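ADP compounds hydrolase NudE (Escherichia coli, PDB 1VHZ) hydrolyses ADP-ribose, NADH, Ap3A and Ap2A as a magnesium-dependent homodimeric Nudix enzyme, splitting ADP-ribose into AMP and ribose 5-phosphate. Local coordinates at residues 42-47 / 120-124; 50-56 / 125-131. One frame throughout, in Å; residues are numbered along the deposited sequence.

The two contacts adjoin along the chain: residues 120-124 of contact 1 lead directly into residues 125-131 of contact 2, and strand 38-44 precedes strand 51-58. Their centres lie about 20 Å apart, contact 1 at the junction with the N-terminal sheet and contact 2 in the core. Contact 1 joins the end of the N-terminal antiparallel sheet to a loop of the Nudix domain and grips the adenine of ADP-ribose between E42 and S120-Y121. Contact 2 is the buried parallel strand pair of the Nudix core. Its I54 side chain comes within about 4 Å of the E97 side chain and about 6 Å of that of E101 (nearest atoms), both probable metal ligands in the Nudix box.

Contact 1 of 2, residues 42-47 / 120-124; sequences ERMRPT and SYFSS. With APR (adenosine-5-diphosphoribose), chain C.
Y121 and E42 meet at the adenine of ADP-ribose, and the tyrosine side chain traces the encounter. Its CB lies above one face of the neighbouring F122 ring, offset toward the rim. CG stands beside the backbone N (chi1 -52°), which directs the ring to the base; CD1 then lies 3.6 Å from E42 O, which approaches the ring edge near its plane. CE1 is 3.5 Å from adenine N6, whose approach is oblique to the ring, and OH ends 4.0 Å from adenine C5. The base is read by backbone atoms: E42 N donates to N1 at 3.0 Å, while N6 donates to E42 O at 2.8 Å and to S120 O at 3.1 Å. Farther along, M44 N bonds Y121 O almost linearly (173°), and T47 N reaches S123 OG at a longer 3.3 Å. M44 SD makes an oblique Met-aromatic contact with F122. The E42 carboxylate turns instead to S21 OG and the backbone N atoms of R22 and L23 of the second subunit, placing an adenine-site residue at the dimer interface. Two acceptors for the amino group and a donor facing N1 fit a 6-aminopurine whose N1 probably carries no proton, consistent with substrates that all contain adenosine.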
ATOM      1  N   GLU A  42      -9.315  13.776  -9.084  1.00 32.21           N
ATOM      2  CA  GLU A  42      -9.692  12.569  -9.822  1.00 33.58           C
ATOM      3  C   GLU A  42      -9.462  11.367  -8.905  1.00 32.98           C
ATOM      4  O   GLU A  42      -8.545  11.390  -8.087  1.00 30.89           O
ATOM      5  CB  GLU A  42      -8.928  12.419 -11.115  1.00 32.30           C
ATOM      6  CG  GLU A  42      -9.441  13.256 -12.268  1.00 35.10           C
ATOM      7  CD  GLU A  42      -8.841  12.842 -13.597  1.00 33.46           C
ATOM      8  OE1 GLU A  42      -7.888  12.030 -13.585  1.00 33.37           O
ATOM      9  OE2 GLU A  42      -9.329  13.333 -14.632  1.00 34.89           O
ATOM     10  N   ARG A  43     -10.318  10.364  -9.017  1.00 31.39           N
ATOM     11  CA  ARG A  43     -10.204   9.168  -8.209  1.00 31.88           C
ATOM     12  C   ARG A  43     -10.892   7.995  -8.924  1.00 31.87           C
ATOM     13  O   ARG A  43     -11.666   8.168  -9.860  1.00 30.12           O
ATOM     14  CB  ARG A  43     -10.890   9.298  -6.825  1.00 19.38           C
ATOM     15  CG  ARG A  43     -12.403   9.435  -6.971  1.00 19.07           C
ATOM     16  CD  ARG A  43     -13.122   9.550  -5.642  1.00 20.85           C
ATOM     17  NE  ARG A  43     -14.566   9.527  -5.835  1.00 20.68           N
ATOM     18  CZ  ARG A  43     -15.502   9.896  -4.982  1.00 22.37           C
ATOM     19  NH1 ARG A  43     -16.778   9.787  -5.330  1.00 20.55           N
ATOM     20  NH2 ARG A  43     -15.196  10.375  -3.779  1.00 21.04           N
ATOM     21  N   MET A  44     -10.627   6.829  -8.355  1.00 30.37           N
ATOM     22  CA  MET A  44     -11.260   5.617  -8.877  1.00 34.57           C
ATOM     23  C   MET A  44     -12.638   5.523  -8.225  1.00 35.22           C
ATOM     24  O   MET A  44     -12.783   5.917  -7.060  1.00 35.93           O
ATOM     25  CB  MET A  44     -10.402   4.389  -8.625  1.00 33.45           C
ATOM     26  CG  MET A  44     -10.118   3.661  -9.950  1.00 41.77           C
ATOM     27  SD  MET A  44      -8.979   4.599 -10.964  1.00 47.44           S
ATOM     28  CE  MET A  44      -9.697   4.442 -12.583  1.00 52.76           C
ATOM     29  N   ARG A  45     -13.651   5.144  -8.985  1.00 35.38           N
ATOM     30  CA  ARG A  45     -14.992   5.041  -8.437  1.00 39.85           C
ATOM     31  C   ARG A  45     -14.973   4.259  -7.121  1.00 41.27           C
ATOM     32  O   ARG A  45     -14.446   3.162  -7.047  1.00 40.58           O
ATOM     33  CB  ARG A  45     -15.949   4.376  -9.427  1.00 43.93           C
ATOM     34  CG  ARG A  45     -17.398   4.389  -8.974  1.00 53.71           C
ATOM     35  CD  ARG A  45     -18.353   4.199 -10.148  1.00 65.28           C
ATOM     36  NE  ARG A  45     -19.675   4.740  -9.850  1.00 80.08           N
ATOM     37  CZ  ARG A  45     -20.525   4.259  -8.950  1.00 85.00           C
ATOM     38  NH1 ARG A  45     -20.211   3.193  -8.220  1.00 86.53           N
ATOM     39  NH2 ARG A  45     -21.706   4.841  -8.763  1.00 86.45           N
ATOM     40  N   PRO A  46     -15.559   4.845  -6.086  1.00 44.25           N
ATOM     41  CA  PRO A  46     -15.650   4.235  -4.788  1.00 46.76           C
ATOM     42  C   PRO A  46     -16.444   2.935  -4.838  1.00 47.46           C
ATOM     43  O   PRO A  46     -17.500   2.828  -5.454  1.00 46.90           O
ATOM     44  CB  PRO A  46     -16.361   5.251  -3.903  1.00 46.73           C
ATOM     45  CG  PRO A  46     -16.356   6.523  -4.657  1.00 47.97           C
ATOM     46  CD  PRO A  46     -16.222   6.180  -6.116  1.00 46.39           C
ATOM     47  N   THR A  47     -15.904   1.936  -4.154  1.00 47.87           N
ATOM     48  CA  THR A  47     -16.554   0.635  -4.087  1.00 49.43           C
ATOM     49  C   THR A  47     -16.505   0.123  -2.652  1.00 47.54           C
ATOM     50  O   THR A  47     -15.682   0.577  -1.855  1.00 47.03           O
ATOM     51  CB  THR A  47     -15.856  -0.375  -5.018  1.00 56.03           C
ATOM     52  OG1 THR A  47     -16.442  -1.667  -4.850  1.00 55.94           O
ATOM     53  CG2 THR A  47     -14.370  -0.446  -4.695  1.00 57.85           C
ATOM     54  N   SER A 120      -6.260   8.545  -1.197  1.00 26.91           N
ATOM     55  CA  SER A 120      -6.432   9.791  -1.941  1.00 29.36           C
ATOM     56  C   SER A 120      -7.067   9.505  -3.301  1.00 30.15           C
ATOM     57  O   SER A 120      -7.791  10.336  -3.832  1.00 31.50           O
ATOM     58  CB  SER A 120      -5.082  10.487  -2.157  1.00 31.09           C
ATOM     59  OG  SER A 120      -4.754  11.278  -1.026  1.00 46.77           O
ATOM     60  N   TYR A 121      -6.768   8.351  -3.883  1.00 30.69           N
ATOM     61  CA  TYR A 121      -7.270   7.927  -5.167  1.00 34.02           C
ATOM     62  C   TYR A 121      -8.137   6.685  -5.145  1.00 36.70           C
ATOM     63  O   TYR A 121      -8.913   6.465  -6.081  1.00 34.51           O
ATOM     64  CB  TYR A 121      -6.074   7.641  -6.124  1.00 39.38           C
ATOM     65  CG  TYR A 121      -5.135   8.833  -6.159  1.00 45.90           C
ATOM     66  CD1 TYR A 121      -5.431   9.953  -6.916  1.00 46.79           C
ATOM     67  CD2 TYR A 121      -4.002   8.848  -5.356  1.00 50.90           C
ATOM     68  CE1 TYR A 121      -4.592  11.052  -6.909  1.00 51.52           C
ATOM     69  CE2 TYR A 121      -3.161   9.946  -5.339  1.00 53.39           C
ATOM     70  CZ  TYR A 121      -3.465  11.043  -6.117  1.00 54.88           C
ATOM     71  OH  TYR A 121      -2.622  12.131  -6.102  1.00 60.23           O
ATOM     72  N   PHE A 122      -7.980   5.808  -4.155  1.00 37.88           N
ATOM     73  CA  PHE A 122      -8.757   4.572  -4.093  1.00 40.71           C
ATOM     74  C   PHE A 122      -9.412   4.403  -2.729  1.00 43.15           C
ATOM     75  O   PHE A 122      -8.836   4.824  -1.717  1.00 48.73           O
ATOM     76  CB  PHE A 122      -7.872   3.337  -4.345  1.00 42.72           C
ATOM     77  CG  PHE A 122      -6.876   3.499  -5.457  1.00 47.86           C
ATOM     78  CD1 PHE A 122      -5.586   3.931  -5.183  1.00 50.16           C
ATOM     79  CD2 PHE A 122      -7.229   3.257  -6.773  1.00 46.37           C
ATOM     80  CE1 PHE A 122      -4.662   4.106  -6.202  1.00 50.01           C
ATOM     81  CE2 PHE A 122      -6.312   3.433  -7.792  1.00 49.73           C
ATOM     82  CZ  PHE A 122      -5.031   3.863  -7.508  1.00 49.28           C
ATOM     83  N   SER A 123     -10.538   3.714  -2.667  1.00 40.84           N
ATOM     84  CA  SER A 123     -11.207   3.496  -1.388  1.00 43.46           C
ATOM     85  C   SER A 123     -11.154   2.034  -0.954  1.00 43.31           C
ATOM     86  O   SER A 123     -11.803   1.657   0.036  1.00 48.66           O
ATOM     87  CB  SER A 123     -12.679   3.926  -1.520  1.00 44.29           C
ATOM     88  OG  SER A 123     -13.291   3.136  -2.539  1.00 40.91           O
ATOM     89  N   SER A 124     -10.387   1.199  -1.630  1.00 37.33           N
ATOM     90  CA  SER A 124     -10.313  -0.214  -1.294  1.00 38.80           C
ATOM     91  C   SER A 124      -9.644  -0.555   0.028  1.00 32.04           C
ATOM     92  O   SER A 124      -8.668   0.052   0.433  1.00 34.76           O
ATOM     93  CB  SER A 124      -9.583  -0.980  -2.422  1.00 42.28           C
ATOM     94  OG  SER A 124     -10.107  -2.303  -2.456  1.00 57.13           O
TER
HETATM   95  N1  APR C 197      -6.810  14.233  -7.529  0.50 42.59           N
HETATM   96  C2  APR C 197      -6.015  15.336  -7.895  0.50 43.21           C
HETATM   97  N3  APR C 197      -5.148  16.000  -7.128  0.50 44.12           N
HETATM   98  C4  APR C 197      -5.067  15.491  -5.811  0.50 45.03           C
HETATM   99  C5  APR C 197      -5.784  14.400  -5.279  0.50 43.99           C
HETATM  100  C6  APR C 197      -6.717  13.730  -6.209  0.50 42.14           C
HETATM  101  N6  APR C 197      -7.470  12.686  -5.856  0.50 40.55           N
HETATM  102  N7  APR C 197      -5.439  14.195  -3.953  0.50 44.51           N
HETATM  103  C8  APR C 197      -4.531  15.144  -3.692  0.50 45.46           C
HETATM  104  N9  APR C 197      -4.278  15.942  -4.775  0.50 46.22           N
HETATM  105  C1' APR C 197      -3.270  17.206  -4.951  0.50 48.21           C
HETATM  106  C2' APR C 197      -3.702  18.322  -3.958  0.50 48.82           C
HETATM  107  O2' APR C 197      -3.447  19.579  -4.554  0.50 49.77           O
HETATM  108  C3' APR C 197      -2.778  18.149  -2.697  0.50 48.41           C
HETATM  109  O3' APR C 197      -2.045  19.335  -2.428  0.50 47.13           O
HETATM  110  O4' APR C 197      -2.013  16.817  -4.483  0.50 49.14           O
HETATM  111  C4' APR C 197      -1.841  17.052  -3.000  0.50 50.17           C
HETATM  112  C5' APR C 197      -0.476  17.558  -2.742  0.50 51.97           C

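Contact 2 of 2, residues 50-56 / 125-131; sequences EAVMIVP and KMNIVVA
The N127 amide meets E50 through ND2, which donates close to the amide plane to E50 OE1 at 3.1 Å and to A51 O at 2.9 Å. The carboxylate and amide planes are 26° apart. OE1 is met on its anti side, with the donor 32° out of the carboxylate plane. Because N127 CG stands beside its own backbone N (chi1 -60°), ND2 comes round to the carbonyl that this N already uses, and A51 O receives two bonds.

From there the strands run parallel, paired from A51 with M126 to P56 with A131. The ladder opens with A51 N to K125 O and the N127 N bond to A51 O, and continues through M53 N to N127 O, M53 O to V129 N, V55 N to V129 O and V55 O to A131 N. On one face M126 SD sits 3.5 Å from M53 CB, the two side chains crossing at about a right angle, while M53 CE bends to within 3.7 Å of I128 CG1. Helix 169-184 packs on M53, M126, I128 and V130. On the other face, beside N127, V52 CG2 meets V129 CG2 at 3.8 Å, and I54 CG2 meets A131 CB at 3.7 Å; helix 90-102, which carries the Nudix-box glutamates E97 and E101, lies against I54, P56 and N127.

The pair thus belongs to the central sheet of the alpha/beta/alpha Nudix sandwich. N127 ND2 satisfies E50 OE1, while E50 OE2 has a long, weak ion pair with K114. I54, touching E97, brings its largely apolar face next to the probable metal-binding glutamates.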
ATOM      1  N   GLU A  50     -14.320  -5.462  -0.805  1.00 28.95           N
ATOM      2  CA  GLU A  50     -13.048  -5.530  -0.106  1.00 20.23           C
ATOM      3  C   GLU A  50     -12.214  -6.728  -0.535  1.00 20.66           C
ATOM      4  O   GLU A  50     -12.684  -7.662  -1.173  1.00 17.51           O
ATOM      5  CB  GLU A  50     -13.216  -5.506   1.405  1.00 14.18           C
ATOM      6  CG  GLU A  50     -14.030  -4.316   1.902  1.00 22.09           C
ATOM      7  CD  GLU A  50     -14.209  -4.291   3.406  1.00 27.30           C
ATOM      8  OE1 GLU A  50     -13.823  -5.256   4.095  1.00 24.81           O
ATOM      9  OE2 GLU A  50     -14.733  -3.279   3.920  1.00 33.74           O
ATOM     10  N   ALA A  51     -10.927  -6.627  -0.195  1.00 14.32           N
ATOM     11  CA  ALA A  51      -9.956  -7.646  -0.479  1.00 14.34           C
ATOM     12  C   ALA A  51      -9.526  -8.370   0.791  1.00 14.61           C
ATOM     13  O   ALA A  51      -9.731  -7.908   1.918  1.00 13.80           O
ATOM     14  CB  ALA A  51      -8.723  -7.043  -1.173  1.00 11.06           C
ATOM     15  N   VAL A  52      -8.913  -9.533   0.577  1.00 12.40           N
ATOM     16  CA  VAL A  52      -8.410 -10.360   1.655  1.00 12.25           C
ATOM     17  C   VAL A  52      -7.011 -10.871   1.289  1.00 13.60           C
ATOM     18  O   VAL A  52      -6.697 -11.105   0.119  1.00 11.45           O
ATOM     19  CB  VAL A  52      -9.335 -11.546   1.980  1.00 18.48           C
ATOM     20  CG1 VAL A  52      -9.398 -12.549   0.840  1.00 19.88           C
ATOM     21  CG2 VAL A  52      -8.891 -12.268   3.257  1.00 13.56           C
ATOM     22  N   MET A  53      -6.125 -10.884   2.259  1.00 12.36           N
ATOM     23  CA  MET A  53      -4.757 -11.384   2.041  1.00 14.27           C
ATOM     24  C   MET A  53      -4.559 -12.466   3.109  1.00 12.71           C
ATOM     25  O   MET A  53      -4.912 -12.246   4.270  1.00 13.18           O
ATOM     26  CB  MET A  53      -3.700 -10.299   2.091  1.00  9.55           C
ATOM     27  CG  MET A  53      -2.335 -10.757   2.615  1.00 29.22           C
ATOM     28  SD  MET A  53      -1.063  -9.452   2.582  1.00 24.00           S
ATOM     29  CE  MET A  53      -2.125  -8.028   2.798  1.00 20.77           C
ATOM     30  N   ILE A  54      -4.087 -13.629   2.702  1.00 11.39           N
ATOM     31  CA  ILE A  54      -3.921 -14.734   3.635  1.00 14.70           C
ATOM     32  C   ILE A  54      -2.470 -15.119   3.852  1.00 15.33           C
ATOM     33  O   ILE A  54      -1.684 -15.258   2.922  1.00 15.93           O
ATOM     34  CB  ILE A  54      -4.661 -16.004   3.149  1.00 14.23           C
ATOM     35  CG1 ILE A  54      -6.073 -15.662   2.706  1.00 11.58           C
ATOM     36  CG2 ILE A  54      -4.690 -17.061   4.248  1.00 17.04           C
ATOM     37  CD1 ILE A  54      -6.181 -15.261   1.254  1.00  9.81           C
ATOM     38  N   VAL A  55      -2.134 -15.275   5.115  1.00 12.39           N
ATOM     39  CA  VAL A  55      -0.816 -15.654   5.560  1.00 13.13           C
ATOM     40  C   VAL A  55      -0.890 -17.030   6.236  1.00 16.32           C
ATOM     41  O   VAL A  55      -1.138 -17.137   7.434  1.00 13.66           O
ATOM     42  CB  VAL A  55      -0.253 -14.606   6.540  1.00 16.67           C
ATOM     43  CG1 VAL A  55       1.136 -15.000   7.005  1.00  7.50           C
ATOM     44  CG2 VAL A  55      -0.198 -13.215   5.877  1.00 10.51           C
ATOM     45  N   PRO A  56      -0.640 -18.074   5.463  1.00 16.21           N
ATOM     46  CA  PRO A  56      -0.649 -19.439   5.936  1.00 19.58           C
ATOM     47  C   PRO A  56       0.652 -19.823   6.621  1.00 18.75           C
ATOM     48  O   PRO A  56       1.751 -19.494   6.166  1.00 20.38           O
ATOM     49  CB  PRO A  56      -0.858 -20.287   4.695  1.00 16.34           C
ATOM     50  CG  PRO A  56      -0.950 -19.350   3.546  1.00 16.13           C
ATOM     51  CD  PRO A  56      -0.360 -18.043   3.999  1.00 17.07           C
ATOM     52  N   LYS A 125     -10.139  -1.589   0.696  1.00 27.33           N
ATOM     53  CA  LYS A 125      -9.629  -2.073   1.950  1.00 23.23           C
ATOM     54  C   LYS A 125      -9.078  -3.502   1.766  1.00 22.73           C
ATOM     55  O   LYS A 125      -9.670  -4.297   1.041  1.00 20.14           O
ATOM     56  CB  LYS A 125     -10.675  -2.199   3.058  1.00 27.51           C
ATOM     57  CG  LYS A 125     -11.638  -1.063   3.240  1.00 31.23           C
ATOM     58  CD  LYS A 125     -10.983   0.151   3.870  1.00 37.62           C
ATOM     59  CE  LYS A 125     -12.044   1.230   4.123  1.00 40.71           C
ATOM     60  NZ  LYS A 125     -11.430   2.578   3.980  1.00 47.20           N
ATOM     61  N   MET A 126      -8.067  -3.782   2.574  1.00 18.43           N
ATOM     62  CA  MET A 126      -7.437  -5.099   2.553  1.00 15.19           C
ATOM     63  C   MET A 126      -7.497  -5.731   3.934  1.00 14.39           C
ATOM     64  O   MET A 126      -7.036  -5.164   4.929  1.00 14.50           O
ATOM     65  CB  MET A 126      -6.023  -4.953   2.021  1.00 16.04           C
ATOM     66  CG  MET A 126      -5.116  -6.165   2.217  1.00 21.50           C
ATOM     67  SD  MET A 126      -5.677  -7.572   1.260  1.00 18.52           S
ATOM     68  CE  MET A 126      -5.051  -7.161  -0.365  1.00 13.45           C
ATOM     69  N   ASN A 127      -8.082  -6.918   4.027  1.00 11.16           N
ATOM     70  CA  ASN A 127      -8.182  -7.612   5.306  1.00 12.82           C
ATOM     71  C   ASN A 127      -7.084  -8.670   5.388  1.00 14.39           C
ATOM     72  O   ASN A 127      -6.994  -9.517   4.489  1.00 15.05           O
ATOM     73  CB  ASN A 127      -9.564  -8.259   5.490  1.00 11.64           C
ATOM     74  CG  ASN A 127     -10.689  -7.230   5.446  1.00 12.09           C
ATOM     75  OD1 ASN A 127     -11.054  -6.661   6.459  1.00 12.02           O
ATOM     76  ND2 ASN A 127     -11.225  -6.964   4.253  1.00 11.25           N
ATOM     77  N   ILE A 128      -6.260  -8.586   6.429  1.00 12.14           N
ATOM     78  CA  ILE A 128      -5.175  -9.543   6.627  1.00  7.51           C
ATOM     79  C   ILE A 128      -5.594 -10.678   7.533  1.00  9.85           C
ATOM     80  O   ILE A 128      -6.035 -10.496   8.678  1.00 12.66           O
ATOM     81  CB  ILE A 128      -3.924  -8.832   7.208  1.00 13.21           C
ATOM     82  CG1 ILE A 128      -3.454  -7.770   6.200  1.00 10.09           C
ATOM     83  CG2 ILE A 128      -2.821  -9.835   7.483  1.00 13.04           C
ATOM     84  CD1 ILE A 128      -2.476  -6.768   6.791  1.00 16.36           C
ATOM     85  N   VAL A 129      -5.524 -11.908   7.029  1.00 11.70           N
ATOM     86  CA  VAL A 129      -5.924 -13.066   7.825  1.00 12.62           C
ATOM     87  C   VAL A 129      -4.788 -14.076   7.965  1.00 15.62           C
ATOM     88  O   VAL A 129      -4.117 -14.348   6.964  1.00 13.94           O
ATOM     89  CB  VAL A 129      -7.120 -13.773   7.143  1.00 12.11           C
ATOM     90  CG1 VAL A 129      -7.518 -15.046   7.879  1.00 14.01           C
ATOM     91  CG2 VAL A 129      -8.323 -12.865   7.001  1.00 13.39           C
ATOM     92  N   VAL A 130      -4.613 -14.665   9.141  1.00 17.31           N
ATOM     93  CA  VAL A 130      -3.580 -15.699   9.326  1.00 17.61           C
ATOM     94  C   VAL A 130      -4.286 -17.062   9.311  1.00 18.23           C
ATOM     95  O   VAL A 130      -5.323 -17.205   9.960  1.00 15.23           O
ATOM     96  CB  VAL A 130      -2.836 -15.563  10.664  1.00 25.32           C
ATOM     97  CG1 VAL A 130      -1.742 -16.635  10.812  1.00 19.72           C
ATOM     98  CG2 VAL A 130      -2.239 -14.181  10.791  1.00 27.17           C
ATOM     99  N   ALA A 131      -3.773 -17.997   8.539  1.00 18.31           N
ATOM    100  CA  ALA A 131      -4.314 -19.328   8.393  1.00 16.73           C
ATOM    101  C   ALA A 131      -3.404 -20.410   8.976  1.00 21.02           C
ATOM    102  O   ALA A 131      -2.215 -20.479   8.610  1.00 22.38           O
ATOM    103  CB  ALA A 131      -4.430 -19.661   6.900  1.00  8.44           C
TER